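Uncharacterized protein (Arthrobacter sp., PDB 3KOP) is of unknown function but adopts a cyclophilin-like beta-barrel fold and forms a six-chain assembly in the crystal. Local coordinates at residues 131-136 with 164-169; 45-50 with 148-153. One frame throughout, in Å; residues are numbered along the deposited sequence. Where two conformers were deposited one is given.

Contact 1 (131-136 with 164-169); sequences VFYGRN and AACQDI
Cys166 sets its CB almost squarely on the face of the Tyr133 ring, a CH-pi contact in which CB lies 3.5 Å from the ring centroid and 14° off the normal. Its SG follows obliquely, 4.2 Å from the same centroid, adding a sulfur-aromatic contact over the CG–CD2 side of the ring. A small, polarisable cysteine suits a helix face that must come this near to a flat ring. In Tyr133, the residue just after strand 125-132, CG sits between the backbone N and the carbonyl carbon (chi1 65°), which directs the ring to the helix. The next residue, Gln167, was modelled in two conformers; in the one described its chain bends at chi2 (-74°) and NE2 lies at the ring edge, 3.4 Å from Tyr133 CE1, so this part of the contact is less certain. No hydrogen bond joins the two segments. The polar ends are engaged elsewhere, Tyr133 OH with His63 and with Lys65 of the second subunit, and Gln167 OE1, in that conformer, with the same lysine, so the tyrosine serves both an apolar face and a polar subunit boundary. The contact thus joins the loop leaving strand 125-132 to helix 159-172, with Cys166 also touching Ile71 of strand 70-76, while Ala165 and Ile169 rest on Leu28 of strand 23-28.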
loop_
_atom_site.group_PDB
_atom_site.type_symbol
_atom_site.label_atom_id
_atom_site.label_comp_id
_atom_site.label_asym_id
_atom_site.label_seq_id
_atom_site.Cartn_x
_atom_site.Cartn_y
_atom_site.Cartn_z
ATOM N N VAL F 131 -17.739 6.140 -12.577
ATOM C CA VAL F 131 -18.100 7.366 -11.923
ATOM C C VAL F 131 -17.838 7.198 -10.426
ATOM O O VAL F 131 -18.316 6.251 -9.809
ATOM C CB VAL F 131 -19.598 7.678 -12.142
ATOM C CG1 VAL F 131 -20.079 8.824 -11.238
ATOM C CG2 VAL F 131 -19.837 8.023 -13.606
ATOM N N PHE F 132 -17.065 8.119 -9.868
ATOM C CA PHE F 132 -16.854 8.154 -8.438
ATOM C C PHE F 132 -17.729 9.207 -7.779
ATOM O O PHE F 132 -17.716 10.378 -8.164
ATOM C CB PHE F 132 -15.370 8.318 -8.154
ATOM C CG PHE F 132 -14.623 7.104 -8.466
ATOM C CD1 PHE F 132 -14.482 6.107 -7.503
ATOM C CD2 PHE F 132 -14.121 6.905 -9.725
ATOM C CE1 PHE F 132 -13.786 4.951 -7.791
ATOM C CE2 PHE F 132 -13.462 5.734 -10.036
ATOM C CZ PHE F 132 -13.275 4.770 -9.070
ATOM N N TYR F 133 -18.561 8.759 -6.853
ATOM C CA TYR F 133 -19.609 9.621 -6.275
ATOM C C TYR F 133 -19.332 10.023 -4.848
ATOM O O TYR F 133 -20.059 10.822 -4.308
ATOM C CB TYR F 133 -20.982 8.965 -6.380
ATOM C CG TYR F 133 -21.176 7.703 -5.578
ATOM C CD1 TYR F 133 -21.671 7.749 -4.280
ATOM C CD2 TYR F 133 -20.905 6.442 -6.141
ATOM C CE1 TYR F 133 -21.869 6.576 -3.530
ATOM C CE2 TYR F 133 -21.105 5.272 -5.411
ATOM C CZ TYR F 133 -21.592 5.352 -4.105
ATOM O OH TYR F 133 -21.799 4.209 -3.390
ATOM N N GLY F 134 -18.284 9.479 -4.242
ATOM C CA GLY F 134 -17.883 9.816 -2.864
ATOM C C GLY F 134 -16.368 9.785 -2.766
ATOM O O GLY F 134 -15.671 9.596 -3.790
ATOM N N ARG F 135 -15.839 9.937 -1.555
ATOM C CA ARG F 135 -14.405 10.079 -1.328
ATOM C C ARG F 135 -13.811 8.847 -0.615
ATOM O O ARG F 135 -14.513 7.879 -0.329
ATOM C CB ARG F 135 -14.072 11.353 -0.515
ATOM C CG ARG F 135 -14.672 11.398 0.908
ATOM C CD ARG F 135 -14.155 12.624 1.678
ATOM N NE ARG F 135 -12.711 12.513 1.857
ATOM C CZ ARG F 135 -11.881 13.545 1.961
ATOM N NH1 ARG F 135 -12.351 14.809 1.917
ATOM N NH2 ARG F 135 -10.565 13.329 2.082
ATOM N N ASN F 136 -12.501 8.928 -0.363
ATOM C CA ASN F 136 -11.757 7.935 0.397
ATOM C C ASN F 136 -11.819 6.567 -0.315
ATOM O O ASN F 136 -12.152 5.561 0.278
ATOM C CB ASN F 136 -12.250 7.869 1.858
ATOM C CG ASN F 136 -11.876 9.106 2.646
ATOM O OD1 ASN F 136 -11.245 10.045 2.093
ATOM N ND2 ASN F 136 -12.257 9.134 3.944
ATOM N N ALA F 164 -26.807 10.215 -4.617
ATOM C CA ALA F 164 -28.005 9.644 -3.977
ATOM C C ALA F 164 -28.544 8.446 -4.780
ATOM O O ALA F 164 -28.947 7.429 -4.200
ATOM C CB ALA F 164 -29.108 10.735 -3.731
ATOM N N ALA F 165 -28.456 8.522 -6.113
ATOM C CA ALA F 165 -28.866 7.388 -6.978
ATOM C C ALA F 165 -27.943 6.170 -6.808
ATOM O O ALA F 165 -28.379 5.016 -6.827
ATOM C CB ALA F 165 -28.923 7.823 -8.450
ATOM N N CYS F 166 -26.654 6.438 -6.678
ATOM C CA CYS F 166 -25.641 5.379 -6.536
ATOM C C CYS F 166 -25.757 4.646 -5.186
ATOM O O CYS F 166 -25.636 3.422 -5.128
ATOM C CB CYS F 166 -24.242 5.979 -6.693
ATOM S SG CYS F 166 -23.823 6.591 -8.329
ATOM N N GLN F 167 -26.061 5.389 -4.125
ATOM C CA GLN F 167 -26.335 4.776 -2.832
ATOM C C GLN F 167 -27.556 3.846 -2.962
ATOM O O GLN F 167 -27.566 2.759 -2.397
ATOM C CB GLN F 167 -26.536 5.826 -1.725
ATOM C CG GLN F 167 -25.332 6.762 -1.441
ATOM C CD GLN F 167 -24.168 6.125 -0.681
ATOM O OE1 GLN F 167 -24.161 4.942 -0.380
ATOM N NE2 GLN F 167 -23.159 6.943 -0.389
ATOM N N ASP F 168 -28.545 4.253 -3.738
ATOM C CA ASP F 168 -29.703 3.452 -3.968
ATOM C C ASP F 168 -29.357 2.217 -4.842
ATOM O O ASP F 168 -29.965 1.171 -4.680
ATOM C CB ASP F 168 -30.805 4.301 -4.622
ATOM C CG ASP F 168 -32.097 3.534 -4.775
ATOM O OD1 ASP F 168 -32.756 3.325 -3.759
ATOM O OD2 ASP F 168 -32.434 3.112 -5.890
ATOM N N ILE F 169 -28.391 2.324 -5.758
ATOM C CA ILE F 169 -27.892 1.124 -6.436
ATOM C C ILE F 169 -27.227 0.177 -5.425
ATOM O O ILE F 169 -27.428 -1.041 -5.466
ATOM C CB ILE F 169 -26.946 1.464 -7.600
ATOM C CG1 ILE F 169 -27.736 2.149 -8.702
ATOM C CG2 ILE F 169 -26.218 0.210 -8.123
ATOM C CD1 ILE F 169 -26.859 2.792 -9.795
#

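Contact 2 (45-50 with 148-153); sequences PRTSKA and PGNVFA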
loop_
_atom_site.group_PDB
_atom_site.type_symbol
_atom_site.label_atom_id
_atom_site.label_comp_id
_atom_site.label_asym_id
_atom_site.label_seq_id
_atom_site.Cartn_x
_atom_site.Cartn_y
_atom_site.Cartn_z
ATOM N N PRO F 45 -6.399 14.498 -23.130
ATOM C CA PRO F 45 -6.881 14.694 -24.518
ATOM C C PRO F 45 -7.149 13.406 -25.234
ATOM O O PRO F 45 -8.139 13.318 -25.968
ATOM C CB PRO F 45 -5.731 15.452 -25.193
ATOM C CG PRO F 45 -4.496 15.142 -24.344
ATOM C CD PRO F 45 -5.063 15.090 -22.934
ATOM N N ARG F 46 -6.272 12.403 -25.075
ATOM C CA ARG F 46 -6.454 11.157 -25.812
ATOM C C ARG F 46 -7.709 10.395 -25.339
ATOM O O ARG F 46 -8.476 9.871 -26.142
ATOM C CB ARG F 46 -5.223 10.266 -25.726
ATOM C CG ARG F 46 -3.949 10.889 -26.298
ATOM C CD ARG F 46 -2.874 9.836 -26.518
ATOM N NE ARG F 46 -2.564 9.079 -25.298
ATOM C CZ ARG F 46 -1.691 9.479 -24.360
ATOM N NH1 ARG F 46 -1.063 10.645 -24.481
ATOM N NH2 ARG F 46 -1.442 8.720 -23.297
ATOM N N THR F 47 -7.886 10.289 -24.030
ATOM C CA THR F 47 -9.023 9.541 -23.488
ATOM C C THR F 47 -10.340 10.281 -23.760
ATOM O O THR F 47 -11.362 9.649 -24.058
ATOM C CB THR F 47 -8.853 9.331 -21.954
ATOM O OG1 THR F 47 -7.541 8.826 -21.690
ATOM C CG2 THR F 47 -9.898 8.403 -21.400
ATOM N N SER F 48 -10.313 11.617 -23.659
ATOM C CA SER F 48 -11.513 12.422 -23.898
ATOM C C SER F 48 -11.985 12.239 -25.338
ATOM O O SER F 48 -13.179 12.042 -25.588
ATOM C CB SER F 48 -11.272 13.896 -23.614
ATOM O OG SER F 48 -10.969 14.125 -22.239
ATOM N N LYS F 49 -11.032 12.259 -26.273
ATOM C CA LYS F 49 -11.357 12.030 -27.689
ATOM C C LYS F 49 -11.905 10.637 -27.924
ATOM O O LYS F 49 -12.910 10.476 -28.648
ATOM C CB LYS F 49 -10.112 12.247 -28.562
ATOM C CG LYS F 49 -10.307 11.854 -30.043
ATOM C CD LYS F 49 -9.140 12.320 -30.881
ATOM C CE LYS F 49 -9.237 11.750 -32.317
ATOM N NZ LYS F 49 -10.584 12.052 -32.975
ATOM N N ALA F 50 -11.225 9.630 -27.362
ATOM C CA ALA F 50 -11.586 8.220 -27.588
ATOM C C ALA F 50 -13.023 7.997 -27.132
ATOM O O ALA F 50 -13.830 7.353 -27.847
ATOM C CB ALA F 50 -10.638 7.245 -26.860
ATOM N N PRO F 148 -4.726 1.683 -11.781
ATOM C CA PRO F 148 -4.954 3.083 -12.084
ATOM C C PRO F 148 -6.009 3.318 -13.163
ATOM O O PRO F 148 -6.107 2.537 -14.123
ATOM C CB PRO F 148 -3.580 3.596 -12.532
ATOM C CG PRO F 148 -2.571 2.491 -12.213
ATOM C CD PRO F 148 -3.357 1.225 -12.124
ATOM N N GLY F 149 -6.809 4.363 -12.977
ATOM C CA GLY F 149 -7.797 4.776 -13.948
ATOM C C GLY F 149 -7.411 6.114 -14.572
ATOM O O GLY F 149 -6.895 7.002 -13.890
ATOM N N ASN F 150 -7.675 6.270 -15.876
ATOM C CA ASN F 150 -7.491 7.586 -16.543
ATOM C C ASN F 150 -8.644 8.495 -16.142
ATOM O O ASN F 150 -9.814 8.178 -16.417
ATOM C CB ASN F 150 -7.513 7.481 -18.090
ATOM C CG ASN F 150 -6.306 6.773 -18.687
ATOM O OD1 ASN F 150 -5.434 6.277 -17.976
ATOM N ND2 ASN F 150 -6.224 6.773 -20.025
ATOM N N VAL F 151 -8.354 9.627 -15.515
ATOM C CA VAL F 151 -9.404 10.576 -15.123
ATOM C C VAL F 151 -9.630 11.489 -16.330
ATOM O O VAL F 151 -8.747 12.282 -16.708
ATOM C CB VAL F 151 -9.016 11.448 -13.882
ATOM C CG1 VAL F 151 -10.113 12.513 -13.601
ATOM C CG2 VAL F 151 -8.737 10.588 -12.635
ATOM N N PHE F 152 -10.807 11.381 -16.952
ATOM C CA PHE F 152 -11.029 12.089 -18.228
ATOM C C PHE F 152 -12.206 13.065 -18.224
ATOM O O PHE F 152 -12.433 13.775 -19.204
ATOM C CB PHE F 152 -11.181 11.067 -19.387
ATOM C CG PHE F 152 -12.523 10.369 -19.427
ATOM C CD1 PHE F 152 -12.726 9.176 -18.730
ATOM C CD2 PHE F 152 -13.574 10.892 -20.171
ATOM C CE1 PHE F 152 -13.920 8.537 -18.762
ATOM C CE2 PHE F 152 -14.797 10.244 -20.187
ATOM C CZ PHE F 152 -14.969 9.071 -19.482
ATOM N N ALA F 153 -12.945 13.100 -17.130
ATOM C CA ALA F 153 -14.027 14.036 -16.976
ATOM C C ALA F 153 -14.303 14.299 -15.514
ATOM O O ALA F 153 -13.905 13.503 -14.620
ATOM C CB ALA F 153 -15.273 13.559 -17.678
#
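This is a buried helix-on-sheet contact, the start of helix 45-54 lying across strand 145-157 in the interior. The axes of the two short segments pass 7.9 Å apart at a crossing angle of -65°, and the CA atoms of Ser48 and Phe152 are the nearest pair. Thr47 is the hub of the contact, using its two branches differently. Its hydroxyl accepts a hydrogen bond from Asn150, with ND2 3.0 Å from OG1; the bond is bent, 146° at the hydrogen, and OG1 lies 22° out of the amide plane. Its methyl, CG2, anti to the backbone N, turns instead to Phe152 and packs 3.6 Å from CB, coming at the root of the ring obliquely. A beta-branched residue with one polar and one apolar arm fits this place between an amide and an aromatic. Glu86 also bonds Thr47 OG1, while Asn150 gives ND2 to Gly84 O and receives Glu86 N at OD1; these bonds satisfy the buried amide and tie the loop before strand 88-89 to both elements. Ser48 is small enough to let the helix approach the strand, its OG 3.4 Å from Phe152 O but hydrogen-bonded to Ala44 O, just before the helix. Phe152 and Ala153 both face Val97 of strand 96-103, which makes a classic beta bulge. A helix packed against a strongly curved antiparallel sheet in this way is consistent with the cyclophilin-like fold.

In the fold
Contacts 1 and 2 set two different helices against one curled antiparallel sheet or the loop leaving it. Their centres lie 20 Å apart and their nearest atoms about 7 Å, so they do not touch. Along the chain the order is 45-50, 131-136, 148-153, 164-169, so the segments of the two contacts alternate. Strand 145-157 of contact 2 is followed directly by helix 159-172 of contact 1, and strand 96-103 pairs with both 125-132 and 145-157. Contact 2 is nearer the centre of the chain, 8 Å against 13 Å. Subunits meet around both: Arg135 of one chain packs on Val151 of another. No ligand or active site is known here to which either contact can be related.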